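PDB 5FJZ: coatomer subunit delta from Saccharomyces cerevisiae, which forms part of the coatomer coat of Golgi-derived vesicles, probably serving retrograde Golgi-to-ER transport, its mu-homology domain binding a tryptophan-based peptide of Dsl1. Local coordinates for residues Tyr144-Thr158 and Ser191-Leu205. Residues are numbered along the deposited sequence; the frame is centred on the assembly and turned at random. Where two conformers were deposited one is given.
Sequences YESVLETELADVIFT and SIKISKIAANDAGAL
Tyr144 lies sandwiched between Gly203 and Ile197 where an antiparallel sheet of the mu-homology domain meets a larger mixed sheet, a worked example of chains that cross together from one layer of a beta-sandwich to the other. Residues 144-146 pair with 202-205 in the first sheet, 155-158 with 191-194 in the second. On the tight side, Gly203 C sits 3.5 Å above the ring centre of Tyr144, while Ile197 CD1 covers the opposite face, 3.7 Å from Tyr144 CD1. With CG held between the backbone N and carbonyl carbon (chi1 52°), the ring lies across the neighbouring strand; a CB at Gly203 would collide with it. Leu205 CD2 packs 3.7 Å from Phe157 CD1, with Val222 of strand 220-229 also against Phe157. Cutting the side chain of Tyr144 back to an alanine is likely to leave a gap between Gly203 and Ile197 and to deprive the water on Lys196 O of its phenolic partner. Ser146, also buried, accepts at OG from Leu148 N in an ST turn. The solvent side is looser: Glu151 OE1 and Lys196 NZ form only a long salt bridge, 3.9 Å, and Lys193, alongside Asp154, sends its amine to Glu180. Here a G1 beta bulge sets Asp154 and Val155 both opposite Ile194, the bond from Val155 N to Ile194 O being weak. Exposed Asn200 belongs to a type II turn. Buried again, at the far end, Thr158 OG1 and Ser191 OG share a hydrogen bond of 2.7 Å.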
ATOM      1  N   TYR A 144      10.621 -30.635   0.771  1.00 18.06           N
ATOM      2  CA  TYR A 144       9.505 -30.263  -0.075  1.00 18.88           C
ATOM      3  C   TYR A 144       8.939 -31.474  -0.810  1.00 21.65           C
ATOM      4  O   TYR A 144       9.659 -32.446  -1.130  1.00 21.84           O
ATOM      5  CB  TYR A 144       9.952 -29.199  -1.050  1.00 18.15           C
ATOM      6  CG  TYR A 144      11.206 -29.500  -1.867  1.00 15.88           C
ATOM      7  CD1 TYR A 144      11.147 -30.248  -3.039  1.00 16.05           C
ATOM      8  CD2 TYR A 144      12.418 -28.965  -1.500  1.00 18.52           C
ATOM      9  CE1 TYR A 144      12.306 -30.559  -3.760  1.00 17.59           C
ATOM     10  CE2 TYR A 144      13.562 -29.208  -2.242  1.00 19.70           C
ATOM     11  CZ  TYR A 144      13.513 -30.031  -3.344  1.00 18.80           C
ATOM     12  OH  TYR A 144      14.684 -30.291  -4.078  1.00 18.69           O
ATOM     13  N   GLU A 145       7.636 -31.427  -1.098  1.00 20.97           N
ATOM     14  CA  GLU A 145       6.975 -32.391  -1.915  1.00 19.73           C
ATOM     15  C   GLU A 145       5.980 -31.698  -2.841  1.00 20.74           C
ATOM     16  O   GLU A 145       5.126 -30.930  -2.371  1.00 22.01           O
ATOM     17  CB  GLU A 145       6.215 -33.435  -1.070  1.00 25.54           C
ATOM     18  CG  GLU A 145       5.573 -34.464  -1.989  1.00 31.79           C
ATOM     19  CD  GLU A 145       5.233 -35.778  -1.345  1.00 40.66           C
ATOM     20  OE1 GLU A 145       4.772 -35.764  -0.185  1.00 41.62           O
ATOM     21  OE2 GLU A 145       5.436 -36.821  -2.041  1.00 50.97           O
ATOM     22  N   SER A 146       6.151 -31.907  -4.130  1.00 16.42           N
ATOM     23  CA  SER A 146       5.277 -31.409  -5.162  1.00 18.53           C
ATOM     24  C   SER A 146       4.163 -32.365  -5.435  1.00 25.17           C
ATOM     25  O   SER A 146       4.398 -33.573  -5.570  1.00 25.21           O
ATOM     26  CB  SER A 146       6.036 -31.217  -6.441  1.00 19.52           C
ATOM     27  OG  SER A 146       5.181 -30.810  -7.527  1.00 22.04           O
ATOM     28  N   VAL A 147       2.956 -31.836  -5.570  1.00 23.42           N
ATOM     29  CA  VAL A 147       1.858 -32.601  -6.151  1.00 24.39           C
ATOM     30  C   VAL A 147       1.474 -32.159  -7.573  1.00 25.64           C
ATOM     31  O   VAL A 147       0.483 -32.550  -8.122  1.00 27.46           O
ATOM     32  CB  VAL A 147       0.654 -32.621  -5.191  1.00 30.25           C
ATOM     33  CG1 VAL A 147       1.068 -33.158  -3.819  1.00 33.15           C
ATOM     34  CG2 VAL A 147       0.009 -31.267  -5.071  1.00 32.00           C
ATOM     35  N   LEU A 148       2.305 -31.358  -8.206  1.00 25.48           N
ATOM     36  CA  LEU A 148       2.029 -30.956  -9.545  1.00 27.72           C
ATOM     37  C   LEU A 148       2.409 -32.032 -10.564  1.00 25.03           C
ATOM     38  O   LEU A 148       3.322 -32.833 -10.319  1.00 24.10           O
ATOM     39  CB  LEU A 148       2.823 -29.690  -9.876  1.00 26.28           C
ATOM     40  CG  LEU A 148       2.351 -28.472  -9.105  1.00 26.36           C
ATOM     41  CD1 LEU A 148       3.280 -27.327  -9.434  1.00 29.65           C
ATOM     42  CD2 LEU A 148       0.942 -28.103  -9.499  1.00 26.23           C
ATOM     43  N   GLU A 149       1.733 -31.999 -11.705  1.00 32.72           N
ATOM     44  CA  GLU A 149       2.015 -32.916 -12.849  1.00 32.92           C
ATOM     45  C   GLU A 149       3.090 -32.395 -13.739  1.00 34.71           C
ATOM     46  O   GLU A 149       3.483 -33.072 -14.692  1.00 34.48           O
ATOM     47  CB  GLU A 149       0.756 -33.112 -13.710  1.00 40.05           C
ATOM     48  CG  GLU A 149      -0.451 -33.668 -13.015  1.00 39.61           C
ATOM     49  CD  GLU A 149      -0.559 -35.184 -13.090  1.00 47.78           C
ATOM     50  OE1 GLU A 149       0.388 -35.923 -12.778  1.00 46.18           O
ATOM     51  OE2 GLU A 149      -1.644 -35.656 -13.515  1.00 63.31           O
ATOM     52  N   THR A 150       3.554 -31.182 -13.481  1.00 33.28           N
ATOM     53  CA  THR A 150       4.637 -30.631 -14.292  1.00 37.00           C
ATOM     54  C   THR A 150       5.723 -30.184 -13.352  1.00 33.74           C
ATOM     55  O   THR A 150       5.497 -30.071 -12.150  1.00 27.12           O
ATOM     56  CB  THR A 150       4.172 -29.459 -15.188  1.00 39.98           C
ATOM     57  OG1 THR A 150       3.706 -28.396 -14.358  1.00 41.07           O
ATOM     58  CG2 THR A 150       3.036 -29.892 -16.138  1.00 40.19           C
ATOM     59  N   GLU A 151       6.915 -30.004 -13.899  1.00 31.37           N
ATOM     60  CA  GLU A 151       8.084 -29.620 -13.122  1.00 31.09           C
ATOM     61  C   GLU A 151       7.931 -28.150 -12.690  1.00 32.03           C
ATOM     62  O   GLU A 151       7.284 -27.347 -13.389  1.00 27.36           O
ATOM     63  CB  GLU A 151       9.369 -29.857 -13.924  1.00 33.45           C
ATOM     64  CG  GLU A 151       9.586 -28.985 -15.171  1.00 41.99           C
ATOM     65  CD  GLU A 151      11.065 -28.830 -15.523  1.00 51.06           C
ATOM     66  OE1 GLU A 151      11.829 -29.825 -15.351  1.00 51.87           O
ATOM     67  OE2 GLU A 151      11.473 -27.691 -15.909  1.00 51.61           O
ATOM     68  N   LEU A 152       8.490 -27.803 -11.527  1.00 28.29           N
ATOM     69  CA  LEU A 152       8.716 -26.407 -11.193  1.00 26.83           C
ATOM     70  C   LEU A 152      10.195 -26.106 -11.432  1.00 26.30           C
ATOM     71  O   LEU A 152      11.080 -26.849 -10.939  1.00 27.78           O
ATOM     72  CB  LEU A 152       8.385 -26.131  -9.748  1.00 24.12           C
ATOM     73  CG  LEU A 152       6.938 -26.169  -9.326  1.00 20.45           C
ATOM     74  CD1 LEU A 152       6.842 -26.028  -7.840  1.00 19.02           C
ATOM     75  CD2 LEU A 152       6.166 -25.056 -10.017  1.00 24.73           C
ATOM     76  N   ALA A 153      10.465 -25.057 -12.200  1.00 23.90           N
ATOM     77  CA  ALA A 153      11.834 -24.684 -12.515  1.00 26.41           C
ATOM     78  C   ALA A 153      12.221 -23.451 -11.728  1.00 24.10           C
ATOM     79  O   ALA A 153      11.341 -22.617 -11.417  1.00 25.36           O
ATOM     80  CB  ALA A 153      11.975 -24.413 -13.993  1.00 29.51           C
ATOM     81  N   ASP A 154      13.483 -23.346 -11.353  1.00 23.88           N
ATOM     82  CA  ASP A 154      14.006 -22.130 -10.686  1.00 22.90           C
ATOM     83  C   ASP A 154      13.189 -21.705  -9.495  1.00 21.59           C
ATOM     84  O   ASP A 154      12.765 -20.523  -9.366  1.00 23.50           O
ATOM     85  CB  ASP A 154      14.110 -20.964 -11.727  1.00 26.73           C
ATOM     86  CG  ASP A 154      15.123 -21.265 -12.847  1.00 30.45           C
ATOM     87  OD1 ASP A 154      16.047 -22.067 -12.645  1.00 30.38           O
ATOM     88  OD2 ASP A 154      15.005 -20.685 -13.936  1.00 29.41           O
ATOM     89  N   VAL A 155      13.036 -22.603  -8.539  1.00 20.62           N
ATOM     90  CA  VAL A 155      12.366 -22.350  -7.250  1.00 21.12           C
ATOM     91  C   VAL A 155      13.360 -21.741  -6.238  1.00 21.02           C
ATOM     92  O   VAL A 155      14.490 -22.190  -6.102  1.00 21.73           O
ATOM     93  CB  VAL A 155      11.841 -23.651  -6.713  1.00 19.03           C
ATOM     94  CG1 VAL A 155      11.107 -23.506  -5.375  1.00 21.74           C
ATOM     95  CG2 VAL A 155      10.954 -24.318  -7.753  1.00 19.42           C
ATOM     96  N   ILE A 156      12.948 -20.678  -5.595  1.00 20.45           N
ATOM     97  CA  ILE A 156      13.793 -19.874  -4.754  1.00 18.81           C
ATOM     98  C   ILE A 156      13.329 -19.912  -3.313  1.00 19.66           C
ATOM     99  O   ILE A 156      12.148 -19.636  -2.976  1.00 20.84           O
ATOM    100  CB  ILE A 156      13.901 -18.446  -5.286  1.00 20.09           C
ATOM    101  CG1 ILE A 156      14.552 -18.527  -6.679  1.00 21.05           C
ATOM    102  CG2 ILE A 156      14.810 -17.636  -4.383  1.00 19.52           C
ATOM    103  CD1 ILE A 156      14.654 -17.204  -7.390  1.00 27.39           C
ATOM    104  N   PHE A 157      14.243 -20.318  -2.443  1.00 18.50           N
ATOM    105  CA  PHE A 157      14.017 -20.251  -0.986  1.00 15.42           C
ATOM    106  C   PHE A 157      14.761 -19.087  -0.347  1.00 14.89           C
ATOM    107  O   PHE A 157      15.969 -18.888  -0.632  1.00 16.26           O
ATOM    108  CB  PHE A 157      14.488 -21.586  -0.346  1.00 15.53           C
ATOM    109  CG  PHE A 157      13.813 -22.788  -0.926  1.00 16.85           C
ATOM    110  CD1 PHE A 157      14.324 -23.366  -2.114  1.00 17.18           C
ATOM    111  CD2 PHE A 157      12.759 -23.367  -0.302  1.00 19.48           C
ATOM    112  CE1 PHE A 157      13.672 -24.451  -2.695  1.00 18.03           C
ATOM    113  CE2 PHE A 157      12.096 -24.442  -0.849  1.00 17.57           C
ATOM    114  CZ  PHE A 157      12.592 -25.007  -2.031  1.00 17.66           C
ATOM    115  N   THR A 158      14.068 -18.308   0.452  1.00 14.69           N
ATOM    116  CA  THR A 158      14.657 -17.098   1.072  1.00 16.58           C
ATOM    117  C   THR A 158      14.623 -17.248   2.586  1.00 15.80           C
ATOM    118  O   THR A 158      13.621 -17.552   3.180  1.00 16.61           O
ATOM    119  CB  THR A 158      13.989 -15.775   0.582  1.00 17.03           C
ATOM    120  OG1 THR A 158      14.203 -15.773  -0.820  1.00 16.52           O
ATOM    121  CG2 THR A 158      14.649 -14.571   1.251  1.00 16.93           C
ATOM    122  N   SER A 191      18.939 -15.765  -0.522  1.00 18.69           N
ATOM    123  CA  SER A 191      18.113 -16.542  -1.424  1.00 17.89           C
ATOM    124  C   SER A 191      18.923 -17.639  -2.105  1.00 17.61           C
ATOM    125  O   SER A 191      20.022 -17.396  -2.652  1.00 20.80           O
ATOM    126  CB  SER A 191      17.441 -15.707  -2.501  1.00 17.34           C
ATOM    127  OG  SER A 191      16.495 -14.816  -1.899  1.00 19.22           O
ATOM    128  N   ILE A 192      18.345 -18.823  -2.119  1.00 13.33           N
ATOM    129  CA  ILE A 192      18.953 -20.035  -2.727  1.00 13.80           C
ATOM    130  C   ILE A 192      18.010 -20.577  -3.740  1.00 14.64           C
ATOM    131  O   ILE A 192      16.839 -20.847  -3.452  1.00 19.43           O
ATOM    132  CB  ILE A 192      19.272 -21.173  -1.676  1.00 15.06           C
ATOM    133  CG1 ILE A 192      20.197 -20.630  -0.620  1.00 17.00           C
ATOM    134  CG2 ILE A 192      19.852 -22.370  -2.467  1.00 16.87           C
ATOM    135  CD1 ILE A 192      20.272 -21.487   0.668  1.00 19.65           C
ATOM    136  N   LYS A 193      18.506 -20.810  -4.934  1.00 16.29           N
ATOM    137  CA  LYS A 193      17.705 -21.318  -5.981  1.00 14.95           C
ATOM    138  C   LYS A 193      17.996 -22.725  -6.248  1.00 18.57           C
ATOM    139  O   LYS A 193      19.157 -23.110  -6.335  1.00 20.26           O
ATOM    140  CB  LYS A 193      18.011 -20.559  -7.252  1.00 16.62           C
ATOM    141  CG  LYS A 193      17.306 -21.016  -8.518  1.00 20.44           C
ATOM    142  CD  LYS A 193      17.166 -19.879  -9.558  1.00 30.35           C
ATOM    143  CE  LYS A 193      18.078 -20.052 -10.736  1.00 33.80           C
ATOM    144  NZ  LYS A 193      19.508 -20.143 -10.406  1.00 45.35           N
ATOM    145  N   ILE A 194      16.952 -23.475  -6.520  1.00 17.93           N
ATOM    146  CA  ILE A 194      17.063 -24.824  -7.013  0.50 21.35           C
ATOM    147  C   ILE A 194      16.585 -24.867  -8.461  1.00 22.37           C
ATOM    148  O   ILE A 194      15.567 -24.248  -8.822  1.00 20.18           O
ATOM    149  CB  ILE A 194      16.304 -25.790  -6.065  0.50 24.71           C
ATOM    150  CG1 ILE A 194      17.348 -26.476  -5.209  0.50 26.79           C
ATOM    151  CG2 ILE A 194      15.521 -26.880  -6.762  0.50 23.68           C
ATOM    152  CD1 ILE A 194      16.742 -26.937  -3.915  0.50 30.42           C
ATOM    153  N   SER A 195      17.302 -25.589  -9.295  1.00 22.02           N
ATOM    154  CA  SER A 195      17.001 -25.626 -10.729  1.00 23.69           C
ATOM    155  C   SER A 195      15.672 -26.218 -11.103  1.00 24.06           C
ATOM    156  O   SER A 195      14.959 -25.659 -11.934  1.00 17.94           O
ATOM    157  CB  SER A 195      18.118 -26.390 -11.466  1.00 26.33           C
ATOM    158  OG  SER A 195      18.452 -25.687 -12.633  1.00 39.23           O
ATOM    159  N   LYS A 196      15.301 -27.331 -10.457  1.00 25.20           N
ATOM    160  CA  LYS A 196      14.063 -28.025 -10.723  1.00 26.18           C
ATOM    161  C   LYS A 196      13.501 -28.741  -9.505  1.00 22.50           C
ATOM    162  O   LYS A 196      14.266 -29.308  -8.703  1.00 23.63           O
ATOM    163  CB  LYS A 196      14.284 -29.163 -11.753  1.00 32.80           C
ATOM    164  CG  LYS A 196      14.689 -28.705 -13.155  1.00 43.61           C
ATOM    165  CD  LYS A 196      15.078 -29.916 -13.996  1.00 51.95           C
ATOM    166  CE  LYS A 196      16.078 -29.570 -15.095  1.00 58.79           C
ATOM    167  NZ  LYS A 196      15.444 -28.825 -16.222  1.00 60.85           N
ATOM    168  N   ILE A 197      12.197 -28.809  -9.466  1.00 21.54           N
ATOM    169  CA  ILE A 197      11.421 -29.747  -8.643  1.00 25.37           C
ATOM    170  C   ILE A 197      10.545 -30.548  -9.593  1.00 25.66           C
ATOM    171  O   ILE A 197       9.560 -30.033 -10.131  1.00 22.20           O
ATOM    172  CB  ILE A 197      10.543 -29.122  -7.550  1.00 22.42           C
ATOM    173  CG1 ILE A 197      11.414 -28.304  -6.615  1.00 20.17           C
ATOM    174  CG2 ILE A 197       9.823 -30.211  -6.710  1.00 21.97           C
ATOM    175  CD1 ILE A 197      10.626 -27.582  -5.502  1.00 22.74           C
ATOM    176  N   ALA A 198      10.923 -31.820  -9.795  1.00 24.84           N
ATOM    177  CA  ALA A 198      10.227 -32.696 -10.707  1.00 27.87           C
ATOM    178  C   ALA A 198       8.753 -32.923 -10.305  1.00 29.12           C
ATOM    179  O   ALA A 198       8.380 -32.816  -9.120  1.00 23.48           O
ATOM    180  CB  ALA A 198      10.956 -34.047 -10.780  1.00 33.62           C
ATOM    181  N   ALA A 199       7.910 -33.156 -11.310  1.00 30.68           N
ATOM    182  CA  ALA A 199       6.506 -33.484 -11.059  1.00 35.18           C
ATOM    183  C   ALA A 199       6.395 -34.582 -10.032  1.00 32.45           C
ATOM    184  O   ALA A 199       7.124 -35.590 -10.096  1.00 27.94           O
ATOM    185  CB  ALA A 199       5.834 -33.898 -12.364  1.00 39.35           C
ATOM    186  N   ASN A 200       5.512 -34.381  -9.072  1.00 29.80           N
ATOM    187  CA  ASN A 200       5.190 -35.378  -8.052  1.00 28.56           C
ATOM    188  C   ASN A 200       6.331 -35.833  -7.135  1.00 32.60           C
ATOM    189  O   ASN A 200       6.225 -36.799  -6.414  1.00 36.18           O
ATOM    190  CB  ASN A 200       4.453 -36.548  -8.684  1.00 32.09           C
ATOM    191  CG  ASN A 200       3.033 -36.181  -9.069  1.00 34.67           C
ATOM    192  OD1 ASN A 200       2.669 -36.196 -10.239  1.00 37.59           O
ATOM    193  ND2 ASN A 200       2.237 -35.819  -8.088  1.00 29.90           N
ATOM    194  N   ASP A 201       7.431 -35.095  -7.139  1.00 35.67           N
ATOM    195  CA  ASP A 201       8.615 -35.549  -6.442  1.00 31.57           C
ATOM    196  C   ASP A 201       8.668 -34.956  -5.044  1.00 26.67           C
ATOM    197  O   ASP A 201       8.202 -33.840  -4.833  1.00 25.61           O
ATOM    198  CB  ASP A 201       9.892 -35.172  -7.260  1.00 42.93           C
ATOM    199  CG  ASP A 201      10.987 -36.312  -7.245  1.00 50.35           C
ATOM    200  OD1 ASP A 201      10.645 -37.535  -7.230  1.00 54.72           O
ATOM    201  OD2 ASP A 201      12.193 -35.955  -7.283  1.00 56.06           O
ATOM    202  N   ALA A 202       9.360 -35.662  -4.157  1.00 20.65           N
ATOM    203  CA  ALA A 202       9.767 -35.193  -2.879  1.00 22.55           C
ATOM    204  C   ALA A 202      11.302 -35.075  -2.828  1.00 25.20           C
ATOM    205  O   ALA A 202      12.056 -35.915  -3.341  1.00 26.77           O
ATOM    206  CB  ALA A 202       9.273 -36.057  -1.803  1.00 20.56           C
ATOM    207  N   GLY A 203      11.760 -33.981  -2.303  1.00 20.28           N
ATOM    208  CA  GLY A 203      13.186 -33.687  -2.276  1.00 18.34           C
ATOM    209  C   GLY A 203      13.528 -32.821  -1.124  1.00 15.38           C
ATOM    210  O   GLY A 203      12.692 -32.519  -0.262  1.00 14.93           O
ATOM    211  N   ALA A 204      14.763 -32.328  -1.126  1.00 17.10           N
ATOM    212  CA  ALA A 204      15.268 -31.572   0.009  1.00 17.04           C
ATOM    213  C   ALA A 204      16.334 -30.631  -0.409  1.00 15.34           C
ATOM    214  O   ALA A 204      17.154 -30.922  -1.362  1.00 15.03           O
ATOM    215  CB  ALA A 204      15.836 -32.533   1.053  1.00 17.03           C
ATOM    216  N   LEU A 205      16.405 -29.545   0.318  1.00 15.92           N
ATOM    217  CA  LEU A 205      17.558 -28.614   0.218  1.00 17.32           C
ATOM    218  C   LEU A 205      18.201 -28.489   1.577  1.00 13.50           C
ATOM    219  O   LEU A 205      17.549 -28.084   2.558  1.00 15.49           O
ATOM    220  CB  LEU A 205      17.049 -27.229  -0.260  1.00 16.45           C
ATOM    221  CG  LEU A 205      18.045 -26.082  -0.253  1.00 15.37           C
ATOM    222  CD1 LEU A 205      19.189 -26.332  -1.209  1.00 16.26           C
ATOM    223  CD2 LEU A 205      17.411 -24.721  -0.656  1.00 17.23           C
TER
HETATM  224  O   HOH W   1      14.332 -31.116  -6.560  1.00 22.53           O
HETATM  225  O   HOH W   2       6.491 -38.085  -4.293  1.00 44.86           O
HETATM  226  O   HOH W   3       6.867 -30.075  -9.532  1.00 21.43           O
HETATM  227  O   HOH W   4      18.681 -22.933 -11.939  1.00 46.68           O